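Local coordinates for PtLCIB4 H88A mutant (Phaeodactylum tricornutum, PDB 5B5Z), which binds zinc and probably acts as a beta-carbonic anhydrase of the LCIB family, interconverting carbon dioxide and bicarbonate, at residues A[107-112]-A[237-242]; A[51-56]-A[77-82]; A[90-95]-A[222-227]; A[40-45]-A[259-264]. All coordinates share one frame; numbering follows the deposited sequence.

Contact 1 (A[107-112]-A[237-242])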
loop_
_atom_site.group_PDB
_atom_site.type_symbol
_atom_site.label_atom_id
_atom_site.label_comp_id
_atom_site.label_asym_id
_atom_site.label_seq_id
_atom_site.Cartn_x
_atom_site.Cartn_y
_atom_site.Cartn_z
ATOM N N SER A 107 0.605 -14.614 15.742
ATOM C CA SER A 107 0.958 -13.235 16.047
ATOM C C SER A 107 1.158 -12.427 14.783
ATOM O O SER A 107 1.152 -12.979 13.684
ATOM C CB SER A 107 2.231 -13.186 16.892
ATOM O OG SER A 107 2.006 -13.733 18.177
ATOM N N CYS A 108 1.322 -11.114 14.953
ATOM C CA CYS A 108 1.634 -10.215 13.849
ATOM C C CYS A 108 3.066 -9.690 13.964
ATOM O O CYS A 108 3.607 -9.540 15.061
ATOM C CB CYS A 108 0.653 -9.035 13.819
ATOM S SG CYS A 108 1.083 -7.710 12.636
ATOM N N LEU A 109 3.665 -9.424 12.813
ATOM C CA LEU A 109 4.934 -8.710 12.754
ATOM C C LEU A 109 4.718 -7.468 11.905
ATOM O O LEU A 109 4.412 -7.591 10.729
ATOM C CB LEU A 109 6.031 -9.575 12.151
ATOM C CG LEU A 109 7.305 -8.825 11.742
ATOM C CD1 LEU A 109 7.974 -8.114 12.918
ATOM C CD2 LEU A 109 8.268 -9.789 11.057
ATOM N N LEU A 110 4.845 -6.294 12.517
ATOM C CA LEU A 110 4.718 -5.014 11.814
ATOM C C LEU A 110 6.081 -4.393 11.547
ATOM O O LEU A 110 6.870 -4.211 12.461
ATOM C CB LEU A 110 3.860 -4.041 12.629
ATOM C CG LEU A 110 3.745 -2.623 12.073
ATOM C CD1 LEU A 110 2.916 -2.616 10.796
ATOM C CD2 LEU A 110 3.140 -1.722 13.125
ATOM N N ILE A 111 6.359 -4.114 10.275
ATOM C CA ILE A 111 7.574 -3.402 9.854
ATOM C C ILE A 111 7.176 -2.008 9.395
ATOM O O ILE A 111 6.396 -1.879 8.457
ATOM C CB ILE A 111 8.305 -4.100 8.667
ATOM C CG1 ILE A 111 8.377 -5.624 8.850
ATOM C CG2 ILE A 111 9.690 -3.462 8.416
ATOM C CD1 ILE A 111 9.257 -6.083 10.010
ATOM N N TYR A 112 7.691 -0.961 10.032
ATOM C CA TYR A 112 7.347 0.395 9.595
ATOM C C TYR A 112 8.575 1.271 9.550
ATOM O O TYR A 112 9.566 0.993 10.202
ATOM C CB TYR A 112 6.292 1.033 10.515
ATOM C CG TYR A 112 6.772 1.474 11.888
ATOM C CD1 TYR A 112 6.755 0.602 12.975
ATOM C CD2 TYR A 112 7.180 2.777 12.098
ATOM C CE1 TYR A 112 7.185 1.019 14.241
ATOM C CE2 TYR A 112 7.615 3.207 13.358
ATOM C CZ TYR A 112 7.619 2.321 14.416
ATOM O OH TYR A 112 8.042 2.754 15.670
ATOM N N GLN A 237 0.436 -11.874 19.982
ATOM C CA GLN A 237 1.328 -10.752 20.213
ATOM C C GLN A 237 1.445 -9.901 18.971
ATOM O O GLN A 237 1.017 -10.309 17.893
ATOM C CB GLN A 237 2.716 -11.237 20.616
ATOM C CG GLN A 237 2.753 -12.024 21.901
ATOM C CD GLN A 237 4.115 -12.631 22.144
ATOM O OE1 GLN A 237 4.855 -12.919 21.199
ATOM N NE2 GLN A 237 4.458 -12.824 23.412
ATOM N N ILE A 238 2.046 -8.728 19.141
ATOM C CA ILE A 238 2.489 -7.911 18.023
ATOM C C ILE A 238 3.973 -7.627 18.174
ATOM O O ILE A 238 4.401 -7.019 19.157
ATOM C CB ILE A 238 1.753 -6.559 17.940
ATOM C CG1 ILE A 238 0.253 -6.747 18.133
ATOM C CG2 ILE A 238 2.085 -5.871 16.613
ATOM C CD1 ILE A 238 -0.455 -5.492 18.568
ATOM N N ALA A 239 4.757 -8.089 17.215
ATOM C CA ALA A 239 6.168 -7.774 17.159
ATOM C C ALA A 239 6.290 -6.579 16.241
ATOM O O ALA A 239 5.578 -6.485 15.250
ATOM C CB ALA A 239 6.986 -8.942 16.647
ATOM N N VAL A 240 7.195 -5.672 16.582
ATOM C CA VAL A 240 7.304 -4.405 15.881
ATOM C C VAL A 240 8.750 -4.152 15.507
ATOM O O VAL A 240 9.636 -4.254 16.366
ATOM C CB VAL A 240 6.813 -3.242 16.772
ATOM C CG1 VAL A 240 7.036 -1.915 16.090
ATOM C CG2 VAL A 240 5.340 -3.441 17.156
ATOM N N VAL A 241 9.005 -3.843 14.235
ATOM C CA VAL A 241 10.302 -3.327 13.815
ATOM C C VAL A 241 10.101 -1.951 13.188
ATOM O O VAL A 241 9.384 -1.829 12.205
ATOM C CB VAL A 241 10.980 -4.254 12.806
ATOM C CG1 VAL A 241 12.284 -3.650 12.327
ATOM C CG2 VAL A 241 11.230 -5.616 13.444
ATOM N N GLY A 242 10.724 -0.917 13.748
ATOM C CA GLY A 242 10.562 0.416 13.188
ATOM C C GLY A 242 11.896 1.069 12.962
ATOM O O GLY A 242 12.855 0.828 13.688
#
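S107 meets Q237 at one end of the parallel pairing between these segments: its OG accepts the backbone amide of Q237 at 3.0 Å from N. The hydroxyl reaches it because OG stands anti to the carbonyl carbon, chi1 -67°. C108 then works with both backbone groups, its N bonding Q237 O at 3.1 Å and its O receiving A239 N at 2.8 Å, the stagger by which a residue in parallel pairing bridges two partners. L109 brings CD1 across to A239 CB at 3.9 Å and on toward the CG2 methyl of V241. L110 repeats the backbone exchange, and V241 N reaches L110 O at 2.8 Å in an almost straight bond (174°). I111 and V241 run side by side, with I111 CD1 3.8 Å from V241 CB. At Y112, whose N binds V241 O, the ring folds over the neighbouring strand: G242 CA lies 3.7 Å from the ring centroid in a CH-pi contact, and V240 CG1 comes in plane to the edge. Replacing Y112 by an alanine would probably leave G242 CA and V240 CG1 bordering a gap where the ring had lain. Strand 107-117 is flanked on its other edge by strand 52-57, whereas strand 255-264 adjoins 238-247; helix 205-228 covers the face bearing L110, Y112 and V240.

Contact 2 (A[51-56]-A[77-82]); sequences NTLLAT and KHFTMG
L54 and T56 pair with F79 through two backbone bonds, F79 N to L54 O and T56 N to F79 O, each 3.0 Å. A third, shorter one carries M81 N to T56 O at 2.7 Å, as the chain leaves the strand. Where the segments diverge, a water takes over: it accepts from L54 N at 2.9 Å and donates to K77 O at 2.8 Å. The hydroxyl of T56 receives a second water and is also hydrogen-bonded to E68 of helix 65-75. Among apolar contacts, L53 holds CG anti to the backbone N (chi1 176°) and lays both methyls against F79, CD1 meeting the ring edge with 3.9 Å to F79 CD1. A serine in place of L53 removes both methyls, which is likely to leave the F79 ring freer to shift. On the opposite face L54 CG packs on H78 CB at 3.8 Å, and H78 CD2 lies 3.6 Å from T56 OG1. The second subunit abuts the 77-82 side, where its E62 forms a salt bridge with K77 and its R65 bonds H78 O. Two parallel strands linked through helix 65-75 make this a beta-alpha-beta crossover, here at the dimer interface.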
loop_
_atom_site.group_PDB
_atom_site.type_symbol
_atom_site.label_atom_id
_atom_site.label_comp_id
_atom_site.label_asym_id
_atom_site.label_seq_id
_atom_site.Cartn_x
_atom_site.Cartn_y
_atom_site.Cartn_z
ATOM N N ASN A 51 2.245 -19.244 11.391
ATOM C CA ASN A 51 1.460 -18.609 12.436
ATOM C C ASN A 51 1.732 -17.113 12.575
ATOM O O ASN A 51 1.295 -16.491 13.547
ATOM C CB ASN A 51 1.714 -19.306 13.774
ATOM C CG ASN A 51 3.135 -19.123 14.266
ATOM O OD1 ASN A 51 4.045 -18.834 13.486
ATOM N ND2 ASN A 51 3.328 -19.269 15.562
ATOM N N THR A 52 2.450 -16.549 11.608
ATOM C CA THR A 52 2.765 -15.113 11.642
ATOM C C THR A 52 2.112 -14.401 10.477
ATOM O O THR A 52 2.161 -14.877 9.347
ATOM C CB THR A 52 4.276 -14.854 11.590
ATOM O OG1 THR A 52 4.899 -15.452 12.730
ATOM C CG2 THR A 52 4.589 -13.345 11.609
ATOM N N LEU A 53 1.481 -13.264 10.760
ATOM C CA LEU A 53 0.937 -12.400 9.727
ATOM C C LEU A 53 1.831 -11.177 9.629
ATOM O O LEU A 53 2.012 -10.478 10.615
ATOM C CB LEU A 53 -0.485 -11.977 10.054
ATOM C CG LEU A 53 -1.113 -10.992 9.064
ATOM C CD1 LEU A 53 -1.303 -11.597 7.680
ATOM C CD2 LEU A 53 -2.430 -10.511 9.611
ATOM N N LEU A 54 2.401 -10.971 8.451
ATOM C CA LEU A 54 3.281 -9.837 8.194
ATOM C C LEU A 54 2.463 -8.599 7.830
ATOM O O LEU A 54 1.505 -8.684 7.051
ATOM C CB LEU A 54 4.253 -10.186 7.074
ATOM C CG LEU A 54 5.225 -9.089 6.649
ATOM C CD1 LEU A 54 6.153 -8.715 7.794
ATOM C CD2 LEU A 54 6.009 -9.525 5.415
ATOM N N ALA A 55 2.816 -7.454 8.415
ATOM C CA ALA A 55 2.199 -6.184 8.013
ATOM C C ALA A 55 3.283 -5.144 7.837
ATOM O O ALA A 55 4.288 -5.185 8.528
ATOM C CB ALA A 55 1.167 -5.721 9.047
ATOM N N THR A 56 3.078 -4.216 6.908
ATOM C CA THR A 56 4.045 -3.125 6.720
ATOM C C THR A 56 3.355 -1.761 6.754
ATOM O O THR A 56 2.176 -1.630 6.406
ATOM C CB THR A 56 4.813 -3.244 5.390
ATOM O OG1 THR A 56 3.930 -2.988 4.292
ATOM C CG2 THR A 56 5.457 -4.633 5.218
ATOM N N LYS A 77 2.539 -13.299 2.263
ATOM C CA LYS A 77 1.791 -12.127 1.809
ATOM C C LYS A 77 1.464 -11.225 2.974
ATOM O O LYS A 77 1.014 -11.693 4.013
ATOM C CB LYS A 77 0.496 -12.555 1.120
ATOM C CG LYS A 77 0.678 -13.117 -0.289
ATOM C CD LYS A 77 -0.434 -14.108 -0.603
ATOM C CE LYS A 77 -1.800 -13.544 -0.257
ATOM N NZ LYS A 77 -2.731 -14.598 0.268
ATOM N N HIS A 78 1.660 -9.928 2.782
ATOM C CA HIS A 78 1.508 -8.968 3.868
ATOM C C HIS A 78 0.300 -8.057 3.717
ATOM O O HIS A 78 -0.151 -7.790 2.603
ATOM C CB HIS A 78 2.750 -8.091 3.957
ATOM C CG HIS A 78 2.952 -7.229 2.750
ATOM N ND1 HIS A 78 3.454 -7.722 1.566
ATOM C CD2 HIS A 78 2.740 -5.907 2.547
ATOM C CE1 HIS A 78 3.524 -6.745 0.678
ATOM N NE2 HIS A 78 3.097 -5.633 1.247
ATOM N N PHE A 79 -0.194 -7.583 4.855
ATOM C CA PHE A 79 -1.132 -6.468 4.920
ATOM C C PHE A 79 -0.375 -5.167 4.768
ATOM O O PHE A 79 0.704 -5.023 5.321
ATOM C CB PHE A 79 -1.874 -6.453 6.265
ATOM C CG PHE A 79 -3.193 -7.165 6.258
ATOM C CD1 PHE A 79 -3.248 -8.544 6.365
ATOM C CD2 PHE A 79 -4.389 -6.446 6.188
ATOM C CE1 PHE A 79 -4.481 -9.211 6.387
ATOM C CE2 PHE A 79 -5.612 -7.112 6.193
ATOM C CZ PHE A 79 -5.655 -8.492 6.297
ATOM N N THR A 80 -0.925 -4.201 4.056
ATOM C CA THR A 80 -0.294 -2.884 4.069
ATOM C C THR A 80 -1.079 -1.902 4.932
ATOM O O THR A 80 -2.312 -1.926 5.009
ATOM C CB THR A 80 -0.120 -2.341 2.660
ATOM O OG1 THR A 80 -1.387 -2.259 2.024
ATOM C CG2 THR A 80 0.765 -3.267 1.854
ATOM N N MET A 81 -0.342 -1.073 5.647
ATOM C CA MET A 81 -0.936 -0.072 6.498
ATOM C C MET A 81 -0.498 1.318 6.069
ATOM O O MET A 81 -0.992 2.309 6.587
ATOM C CB MET A 81 -0.531 -0.301 7.957
ATOM C CG MET A 81 -1.241 -1.452 8.632
ATOM S SD MET A 81 -2.837 -0.887 9.275
ATOM C CE MET A 81 -2.372 0.365 10.501
ATOM N N GLY A 82 0.460 1.376 5.150
ATOM C CA GLY A 82 1.172 2.622 4.865
ATOM C C GLY A 82 0.462 3.543 3.881
ATOM O O GLY A 82 -0.750 3.460 3.656
HETATM O O HOH W 1 2.006 -12.905 6.300
HETATM O O HOH W 2 2.728 -0.196 3.917
#

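Contact 3 (A[90-95]-A[222-227])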
loop_
_atom_site.group_PDB
_atom_site.type_symbol
_atom_site.label_atom_id
_atom_site.label_comp_id
_atom_site.label_asym_id
_atom_site.label_seq_id
_atom_site.Cartn_x
_atom_site.Cartn_y
_atom_site.Cartn_z
ATOM N N GLY A 90 -3.735 3.420 7.183
ATOM C CA GLY A 90 -4.793 2.435 7.360
ATOM C C GLY A 90 -5.502 2.640 8.690
ATOM O O GLY A 90 -6.679 2.308 8.837
ATOM N N GLY A 91 -4.779 3.186 9.664
ATOM C CA GLY A 91 -5.375 3.578 10.936
ATOM C C GLY A 91 -5.965 2.441 11.745
ATOM O O GLY A 91 -5.574 1.289 11.589
ATOM N N LEU A 92 -6.906 2.776 12.620
ATOM C CA LEU A 92 -7.517 1.788 13.504
ATOM C C LEU A 92 -8.226 0.677 12.733
ATOM O O LEU A 92 -8.100 -0.490 13.076
ATOM C CB LEU A 92 -8.512 2.468 14.454
ATOM C CG LEU A 92 -7.935 3.513 15.401
ATOM C CD1 LEU A 92 -9.011 3.977 16.385
ATOM C CD2 LEU A 92 -6.730 2.960 16.134
ATOM N N THR A 93 -8.995 1.041 11.712
ATOM C CA THR A 93 -9.710 0.039 10.930
ATOM C C THR A 93 -8.735 -0.877 10.188
ATOM O O THR A 93 -8.935 -2.073 10.128
ATOM C CB THR A 93 -10.686 0.683 9.932
ATOM O OG1 THR A 93 -11.693 1.393 10.673
ATOM C CG2 THR A 93 -11.354 -0.392 9.043
ATOM N N GLY A 94 -7.676 -0.303 9.634
ATOM C CA GLY A 94 -6.644 -1.094 8.997
ATOM C C GLY A 94 -5.978 -2.040 9.979
ATOM O O GLY A 94 -5.725 -3.208 9.661
ATOM N N PHE A 95 -5.688 -1.554 11.183
ATOM C CA PHE A 95 -5.087 -2.417 12.188
ATOM C C PHE A 95 -6.040 -3.537 12.593
ATOM O O PHE A 95 -5.635 -4.694 12.741
ATOM C CB PHE A 95 -4.689 -1.617 13.426
ATOM C CG PHE A 95 -3.992 -2.440 14.468
ATOM C CD1 PHE A 95 -2.660 -2.777 14.314
ATOM C CD2 PHE A 95 -4.676 -2.911 15.578
ATOM C CE1 PHE A 95 -2.020 -3.555 15.255
ATOM C CE2 PHE A 95 -4.032 -3.688 16.522
ATOM C CZ PHE A 95 -2.709 -4.007 16.358
ATOM N N THR A 222 2.475 3.842 17.806
ATOM C CA THR A 222 2.228 3.560 19.218
ATOM C C THR A 222 0.772 3.863 19.600
ATOM O O THR A 222 0.129 3.065 20.275
ATOM C CB THR A 222 3.176 4.359 20.111
ATOM O OG1 THR A 222 4.515 3.898 19.896
ATOM C CG2 THR A 222 2.796 4.184 21.595
ATOM N N ARG A 223 0.245 4.999 19.145
ATOM C CA ARG A 223 -1.149 5.336 19.421
ATOM C C ARG A 223 -2.122 4.295 18.852
ATOM O O ARG A 223 -3.070 3.885 19.522
ATOM C CB ARG A 223 -1.485 6.728 18.867
ATOM C CG ARG A 223 -2.938 7.150 19.131
ATOM C CD ARG A 223 -3.170 8.612 18.783
ATOM N NE ARG A 223 -2.471 9.495 19.712
ATOM C CZ ARG A 223 -2.341 10.804 19.530
ATOM N NH1 ARG A 223 -2.855 11.374 18.446
ATOM N NH2 ARG A 223 -1.700 11.542 20.426
ATOM N N ILE A 224 -1.887 3.861 17.614
ATOM C CA ILE A 224 -2.757 2.869 16.997
ATOM C C ILE A 224 -2.723 1.545 17.762
ATOM O O ILE A 224 -3.771 0.909 17.968
ATOM C CB ILE A 224 -2.354 2.633 15.529
ATOM C CG1 ILE A 224 -2.694 3.866 14.696
ATOM C CG2 ILE A 224 -3.081 1.410 14.946
ATOM C CD1 ILE A 224 -2.064 3.847 13.301
ATOM N N LEU A 225 -1.529 1.130 18.175
ATOM C CA LEU A 225 -1.382 -0.134 18.890
ATOM C C LEU A 225 -2.041 -0.035 20.268
ATOM O O LEU A 225 -2.640 -0.996 20.729
ATOM C CB LEU A 225 0.089 -0.527 19.031
ATOM C CG LEU A 225 0.877 -0.737 17.737
ATOM C CD1 LEU A 225 2.301 -1.199 18.027
ATOM C CD2 LEU A 225 0.171 -1.726 16.857
ATOM N N ASP A 226 -1.935 1.128 20.911
ATOM C CA ASP A 226 -2.583 1.335 22.208
ATOM C C ASP A 226 -4.107 1.272 22.069
ATOM O O ASP A 226 -4.795 0.672 22.903
ATOM C CB ASP A 226 -2.151 2.677 22.829
ATOM C CG ASP A 226 -0.688 2.683 23.289
ATOM O OD1 ASP A 226 -0.054 1.602 23.335
ATOM O OD2 ASP A 226 -0.162 3.777 23.602
ATOM N N GLU A 227 -4.640 1.864 21.003
ATOM C CA GLU A 227 -6.088 1.859 20.766
ATOM C C GLU A 227 -6.649 0.502 20.366
ATOM O O GLU A 227 -7.713 0.110 20.841
ATOM C CB GLU A 227 -6.462 2.858 19.671
ATOM C CG GLU A 227 -6.174 4.289 20.004
ATOM C CD GLU A 227 -7.212 4.897 20.919
ATOM O OE1 GLU A 227 -8.353 4.375 20.970
ATOM O OE2 GLU A 227 -6.879 5.902 21.571
#
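G91 O accepts the amide of F95, with F95 N 2.9 Å away, and this helical i to i+4 bond links two residues that both touch I224. I224 lies between them: its CD1 approaches G91 CA at 4.1 Å, while its CG2 meets F95 CB at 3.7 Å, the F95 and I224 side chains overlapping alongside one another and pointing opposite ways. F95 extends with CG anti to the backbone N (chi1 -177°), a setting that carries the ring on to L225. The L225 side chain stands roughly perpendicular to that of F95, and the fit is tight, F95 CE1 standing 3.3 Å from L225 CD2. On the outer side L92 CD2 rests 3.5 Å from E227 CB, touching the aliphatic root of that glutamate, and it also nears I224 CG2. The positive phi of G91 favours glycine at that position. The segment axes pass 9.7 Å apart at a crossing angle of -60°. F95 and L225 also bear on strand 238-247 through I238 and V240, while L181 of the second subunit packs on I224. Methyls and ring carbons do the joining, without a hydrogen bond between the segments, consistent with a largely apolar contact that is buried at I224, F95 and L225 and reaches the surface at L92 and E227.

Contact 4 (A[40-45]-A[259-264]); sequences KRLSQF and RRFCIR
F261 and I263 carry the apolar layer on which residues 41-45, in the region of helix 31-43, lie against the sheet. L42 fills the middle of it: CD2 stands 3.8 Å from I263 CD1 and 4.1 Å from F261 CE1, and the L42 side chain lies alongside both partners, pointing the opposite way to each. Its CG lies anti to the carbonyl carbon, chi1 -67°, which brings the isobutyl end down to the strand although the side chain leaves the helix at its flank. R41 contributes methylenes, CG being 4.0 Å from F261 CE2 and CB close by; the chain then bends at chi2 and chi3 and carries the guanidinium off the ring. This is a helix-on-sheet contact resting on strand alternation: F261 and I263 face the helix, whereas C262 between them turns away. Just upstream, R259 and R260 both face G242 in a classic beta bulge. F45 N bonds L42 O at 2.9 Å. The F45 side chain packs on the strand in its turn: I263 CD1 sits over one face of the F45 ring, 4.1 Å from F45 CG, and R41 O lies at the ring edge, in plane. F274 meets the rings of both F45 and F261 with planes at about 60°, and L42 also touches A239 on the adjoining strand 238-247.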
loop_
_atom_site.group_PDB
_atom_site.type_symbol
_atom_site.label_atom_id
_atom_site.label_comp_id
_atom_site.label_asym_id
_atom_site.label_seq_id
_atom_site.Cartn_x
_atom_site.Cartn_y
_atom_site.Cartn_z
ATOM N N LYS A 40 15.639 -14.625 13.069
ATOM C CA LYS A 40 16.335 -15.460 14.052
ATOM C C LYS A 40 15.846 -15.173 15.462
ATOM O O LYS A 40 15.576 -16.092 16.230
ATOM C CB LYS A 40 17.848 -15.249 13.978
ATOM C CG LYS A 40 18.639 -16.100 14.981
ATOM C CD LYS A 40 20.126 -15.785 14.922
ATOM C CE LYS A 40 20.952 -16.855 15.622
ATOM N NZ LYS A 40 22.358 -16.859 15.118
ATOM N N ARG A 41 15.726 -13.894 15.806
ATOM C CA ARG A 41 15.272 -13.524 17.134
ATOM C C ARG A 41 13.828 -13.948 17.379
ATOM O O ARG A 41 13.518 -14.552 18.399
ATOM C CB ARG A 41 15.425 -12.012 17.346
ATOM C CG ARG A 41 14.916 -11.517 18.691
ATOM C CD ARG A 41 15.642 -12.193 19.847
ATOM N NE ARG A 41 17.091 -12.063 19.724
ATOM C CZ ARG A 41 17.810 -11.126 20.331
ATOM N NH1 ARG A 41 17.218 -10.232 21.109
ATOM N NH2 ARG A 41 19.127 -11.082 20.162
ATOM N N LEU A 42 12.932 -13.652 16.441
ATOM C CA LEU A 42 11.529 -13.948 16.678
ATOM C C LEU A 42 11.228 -15.453 16.659
ATOM O O LEU A 42 10.242 -15.891 17.253
ATOM C CB LEU A 42 10.664 -13.207 15.656
ATOM C CG LEU A 42 10.665 -11.678 15.806
ATOM C CD1 LEU A 42 9.751 -11.110 14.733
ATOM C CD2 LEU A 42 10.190 -11.246 17.189
ATOM N N SER A 43 12.075 -16.244 16.001
ATOM C CA SER A 43 11.878 -17.695 16.012
ATOM C C SER A 43 12.027 -18.251 17.423
ATOM O O SER A 43 11.398 -19.245 17.772
ATOM C CB SER A 43 12.843 -18.400 15.063
ATOM O OG SER A 43 14.182 -18.291 15.511
ATOM N N GLN A 44 12.857 -17.607 18.234
ATOM C CA GLN A 44 13.007 -18.002 19.634
ATOM C C GLN A 44 11.768 -17.685 20.459
ATOM O O GLN A 44 11.641 -18.144 21.596
ATOM C CB GLN A 44 14.214 -17.310 20.264
ATOM C CG GLN A 44 15.535 -17.623 19.607
ATOM C CD GLN A 44 16.659 -16.827 20.227
ATOM O OE1 GLN A 44 16.562 -16.402 21.380
ATOM N NE2 GLN A 44 17.728 -16.618 19.472
ATOM N N PHE A 45 10.857 -16.899 19.886
ATOM C CA PHE A 45 9.616 -16.539 20.555
ATOM C C PHE A 45 8.407 -17.082 19.803
ATOM O O PHE A 45 7.286 -16.604 19.976
ATOM C CB PHE A 45 9.527 -15.015 20.720
ATOM C CG PHE A 45 10.570 -14.454 21.646
ATOM C CD1 PHE A 45 11.861 -14.229 21.199
ATOM C CD2 PHE A 45 10.271 -14.188 22.975
ATOM C CE1 PHE A 45 12.836 -13.739 22.043
ATOM C CE2 PHE A 45 11.243 -13.691 23.831
ATOM C CZ PHE A 45 12.533 -13.468 23.365
ATOM N N ARG A 259 15.362 1.368 14.836
ATOM C CA ARG A 259 15.177 2.259 15.968
ATOM C C ARG A 259 14.308 1.618 17.063
ATOM O O ARG A 259 14.424 1.953 18.244
ATOM C CB ARG A 259 14.549 3.565 15.484
ATOM C CG ARG A 259 15.470 4.447 14.683
ATOM C CD ARG A 259 16.475 5.135 15.599
ATOM N NE ARG A 259 16.649 6.535 15.225
ATOM C CZ ARG A 259 17.706 6.994 14.566
ATOM N NH1 ARG A 259 18.672 6.163 14.213
ATOM N NH2 ARG A 259 17.786 8.272 14.255
ATOM N N ARG A 260 13.441 0.687 16.658
ATOM C CA ARG A 260 12.537 -0.027 17.553
ATOM C C ARG A 260 12.490 -1.495 17.140
ATOM O O ARG A 260 12.347 -1.809 15.953
ATOM C CB ARG A 260 11.118 0.556 17.516
ATOM N N PHE A 261 12.645 -2.392 18.104
ATOM C CA PHE A 261 12.466 -3.820 17.848
ATOM C C PHE A 261 11.995 -4.432 19.157
ATOM O O PHE A 261 12.774 -4.574 20.095
ATOM C CB PHE A 261 13.757 -4.463 17.361
ATOM C CG PHE A 261 13.617 -5.916 17.008
ATOM C CD1 PHE A 261 12.379 -6.462 16.711
ATOM C CD2 PHE A 261 14.735 -6.732 16.969
ATOM C CE1 PHE A 261 12.264 -7.804 16.388
ATOM C CE2 PHE A 261 14.626 -8.078 16.648
ATOM C CZ PHE A 261 13.393 -8.608 16.346
ATOM N N CYS A 262 10.710 -4.753 19.225
ATOM C CA CYS A 262 10.112 -5.175 20.486
ATOM C C CYS A 262 8.871 -6.019 20.259
ATOM O O CYS A 262 8.387 -6.147 19.132
ATOM C CB CYS A 262 9.776 -3.948 21.350
ATOM S SG CYS A 262 8.433 -2.903 20.704
ATOM N N ILE A 263 8.365 -6.596 21.344
ATOM C CA ILE A 263 7.164 -7.408 21.304
ATOM C C ILE A 263 6.175 -6.907 22.347
ATOM O O ILE A 263 6.550 -6.621 23.483
ATOM C CB ILE A 263 7.471 -8.893 21.559
ATOM C CG1 ILE A 263 8.455 -9.434 20.521
ATOM C CG2 ILE A 263 6.190 -9.699 21.516
ATOM C CD1 ILE A 263 8.867 -10.881 20.785
ATOM N N ARG A 264 4.918 -6.776 21.940
ATOM C CA ARG A 264 3.838 -6.379 22.834
ATOM C C ARG A 264 2.836 -7.519 22.967
ATOM O O ARG A 264 2.667 -8.301 22.038
ATOM C CB ARG A 264 3.142 -5.121 22.310
ATOM C CG ARG A 264 4.042 -3.897 22.228
ATOM C CD ARG A 264 3.402 -2.808 21.361
ATOM N NE ARG A 264 2.035 -2.513 21.786
ATOM C CZ ARG A 264 1.621 -1.331 22.239
ATOM N NH1 ARG A 264 2.459 -0.308 22.310
ATOM N NH2 ARG A 264 0.357 -1.169 22.603
#

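Read from the N terminus, the chain gives a worked example of how a sheet is assembled from distant pieces. Contact 4 opens first, at helix 31-43, and closes last, at strand 255-264, so the other three all fall within its span. Contact 2 closes early, over a single crossover, before contacts 3 and 1 begin. These two cross: 90-95 precedes 107-112, and 222-227 precedes 237-242, so the helix pair and the strand pair interlock along the sequence. Strands 52-57, 107-117, 238-247 and 255-264 join contacts 2, 1 and 4 in one sheet; contact 3 meets it through I238 and V240, and its D226 forms a salt bridge with R264 of contact 4.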